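Local atomic coordinates of disulfide bond forming protein (DsbF) (Mycobacterium tuberculosis, PDB entry 3IOS), a protein that probably oxidises reduced, unfolded secreted proteins to form their disulfide bonds, as an extracellular oxidoreductase of the thioredoxin family. Residues A42-W47 / T72-A77. Sequence-based numbering, arbitrary orientation.
Sequences AVLWFW and TFVGVA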
loop_
_atom_site.group_PDB
_atom_site.type_symbol
_atom_site.label_atom_id
_atom_site.label_comp_id
_atom_site.label_asym_id
_atom_site.label_seq_id
_atom_site.Cartn_x
_atom_site.Cartn_y
_atom_site.Cartn_z
ATOM N N ALA A 42 3.570 5.883 -7.192
ATOM C CA ALA A 42 3.444 5.128 -5.956
ATOM C C ALA A 42 2.248 4.200 -5.993
ATOM O O ALA A 42 1.296 4.410 -6.743
ATOM C CB ALA A 42 3.329 6.086 -4.763
ATOM N N VAL A 43 2.321 3.148 -5.193
ATOM C CA VAL A 43 1.223 2.201 -5.103
ATOM C C VAL A 43 0.972 1.917 -3.636
ATOM O O VAL A 43 1.889 1.535 -2.915
ATOM C CB VAL A 43 1.552 0.867 -5.791
ATOM C CG1 VAL A 43 0.403 -0.117 -5.585
ATOM C CG2 VAL A 43 1.794 1.092 -7.272
ATOM N N LEU A 44 -0.262 2.128 -3.193
ATOM C CA LEU A 44 -0.616 1.827 -1.816
ATOM C C LEU A 44 -1.437 0.549 -1.857
ATOM O O LEU A 44 -2.428 0.447 -2.583
ATOM C CB LEU A 44 -1.420 2.970 -1.185
ATOM C CG LEU A 44 -0.584 4.235 -0.953
ATOM C CD1 LEU A 44 -0.935 5.268 -2.016
ATOM C CD2 LEU A 44 -0.840 4.795 0.437
ATOM N N TRP A 45 -0.997 -0.440 -1.091
ATOM C CA TRP A 45 -1.660 -1.727 -1.032
ATOM C C TRP A 45 -2.313 -1.881 0.337
ATOM O O TRP A 45 -1.625 -1.958 1.357
ATOM C CB TRP A 45 -0.616 -2.817 -1.285
ATOM C CG TRP A 45 -1.036 -4.203 -0.965
ATOM C CD1 TRP A 45 -2.187 -4.826 -1.353
ATOM C CD2 TRP A 45 -0.288 -5.170 -0.221
ATOM N NE1 TRP A 45 -2.201 -6.118 -0.898
ATOM C CE2 TRP A 45 -1.047 -6.357 -0.201
ATOM C CE3 TRP A 45 0.955 -5.148 0.425
ATOM C CZ2 TRP A 45 -0.607 -7.521 0.448
ATOM C CZ3 TRP A 45 1.394 -6.308 1.072
ATOM C CH2 TRP A 45 0.613 -7.475 1.076
ATOM N N PHE A 46 -3.643 -1.925 0.346
ATOM C CA PHE A 46 -4.394 -2.042 1.591
ATOM C C PHE A 46 -4.624 -3.504 1.919
ATOM O O PHE A 46 -5.219 -4.245 1.132
ATOM C CB PHE A 46 -5.723 -1.297 1.459
ATOM C CG PHE A 46 -5.560 0.152 1.089
ATOM C CD1 PHE A 46 -5.266 0.524 -0.223
ATOM C CD2 PHE A 46 -5.652 1.143 2.062
ATOM C CE1 PHE A 46 -5.068 1.863 -0.555
ATOM C CE2 PHE A 46 -5.454 2.483 1.736
ATOM C CZ PHE A 46 -5.161 2.841 0.425
ATOM N N TRP A 47 -4.136 -3.922 3.084
ATOM C CA TRP A 47 -4.260 -5.313 3.504
ATOM C C TRP A 47 -4.617 -5.483 4.974
ATOM O O TRP A 47 -4.504 -4.548 5.765
ATOM C CB TRP A 47 -2.954 -6.082 3.213
ATOM C CG TRP A 47 -1.695 -5.551 3.880
ATOM C CD1 TRP A 47 -0.837 -4.606 3.391
ATOM C CD2 TRP A 47 -1.143 -5.980 5.132
ATOM N NE1 TRP A 47 0.223 -4.429 4.255
ATOM C CE2 TRP A 47 0.062 -5.264 5.330
ATOM C CE3 TRP A 47 -1.540 -6.913 6.099
ATOM C CZ2 TRP A 47 0.862 -5.436 6.460
ATOM C CZ3 TRP A 47 -0.740 -7.086 7.227
ATOM C CH2 TRP A 47 0.450 -6.357 7.393
ATOM N N THR A 72 7.283 3.813 -5.512
ATOM C CA THR A 72 7.269 3.693 -4.070
ATOM C C THR A 72 6.052 2.873 -3.671
ATOM O O THR A 72 4.917 3.296 -3.895
ATOM C CB THR A 72 7.211 5.086 -3.397
ATOM O OG1 THR A 72 8.403 5.821 -3.713
ATOM C CG2 THR A 72 7.097 4.955 -1.883
ATOM N N PHE A 73 6.289 1.684 -3.130
ATOM C CA PHE A 73 5.189 0.839 -2.676
ATOM C C PHE A 73 4.982 1.088 -1.194
ATOM O O PHE A 73 5.948 1.207 -0.433
ATOM C CB PHE A 73 5.483 -0.643 -2.906
ATOM C CG PHE A 73 5.120 -1.124 -4.275
ATOM C CD1 PHE A 73 5.856 -0.726 -5.386
ATOM C CD2 PHE A 73 4.025 -1.964 -4.458
ATOM C CE1 PHE A 73 5.505 -1.161 -6.664
ATOM C CE2 PHE A 73 3.672 -2.402 -5.730
ATOM C CZ PHE A 73 4.415 -1.999 -6.834
ATOM N N VAL A 74 3.720 1.186 -0.788
ATOM C CA VAL A 74 3.390 1.412 0.608
ATOM C C VAL A 74 2.264 0.482 1.015
ATOM O O VAL A 74 1.157 0.558 0.474
ATOM C CB VAL A 74 2.926 2.866 0.860
ATOM C CG1 VAL A 74 2.639 3.076 2.350
ATOM C CG2 VAL A 74 3.977 3.845 0.383
ATOM N N GLY A 75 2.554 -0.412 1.954
ATOM C CA GLY A 75 1.530 -1.313 2.441
ATOM C C GLY A 75 0.766 -0.551 3.504
ATOM O O GLY A 75 1.368 0.226 4.245
ATOM N N VAL A 76 -0.548 -0.731 3.558
ATOM C CA VAL A 76 -1.372 -0.045 4.550
ATOM C C VAL A 76 -2.192 -1.109 5.268
ATOM O O VAL A 76 -3.260 -1.495 4.810
ATOM C CB VAL A 76 -2.323 0.979 3.882
ATOM C CG1 VAL A 76 -3.019 1.814 4.957
ATOM C CG2 VAL A 76 -1.535 1.881 2.924
ATOM N N ALA A 77 -1.673 -1.584 6.396
ATOM C CA ALA A 77 -2.334 -2.627 7.170
ATOM C C ALA A 77 -3.427 -2.071 8.061
ATOM O O ALA A 77 -3.236 -1.066 8.742
ATOM C CB ALA A 77 -1.315 -3.372 8.009
#
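V43, W45 and W47 pair with 72-77 through five backbone hydrogen bonds, alternately giving an N-H to T72, V74 and V76 and, from V43 and W45, accepting one from V74 and V76. This alternation, with segment axes 21° apart, establishes parallel pairing. The bond from W47 N to V76 O is the longest of the five, 3.1 Å, and its donor stands 45° out of the carbonyl plane; V76 O also accepts from W108 NE1.

Both CH-pi contacts lie on the face carrying V43, W45 and W47. W47 CG sits between the backbone N and the carbonyl carbon (chi1 59°), which carries the indole across the neighbouring strand, and A77 CB sits over its six-membered ring, 3.4 Å from CZ2, a tight contact. G75 CA lies at the indole edge, 3.8 Å from NE1, whose hydrogen-bond partner is Q99. V43 CB likewise covers one face of the F73 ring, 3.9 Å from CE2.

On the other face L44 CD2 meets V76 CG2 at 3.9 Å, and F46 and V76 run side by side, with V76 CG2 over the F46 ring toward its rim and V76 CB 3.8 Å from F46 CD2.

Helix 52-67 connects the strands in a beta-alpha-beta crossover at the centre of the thioredoxin fold, where W47 touches C54 of the redox-active CxxC pair.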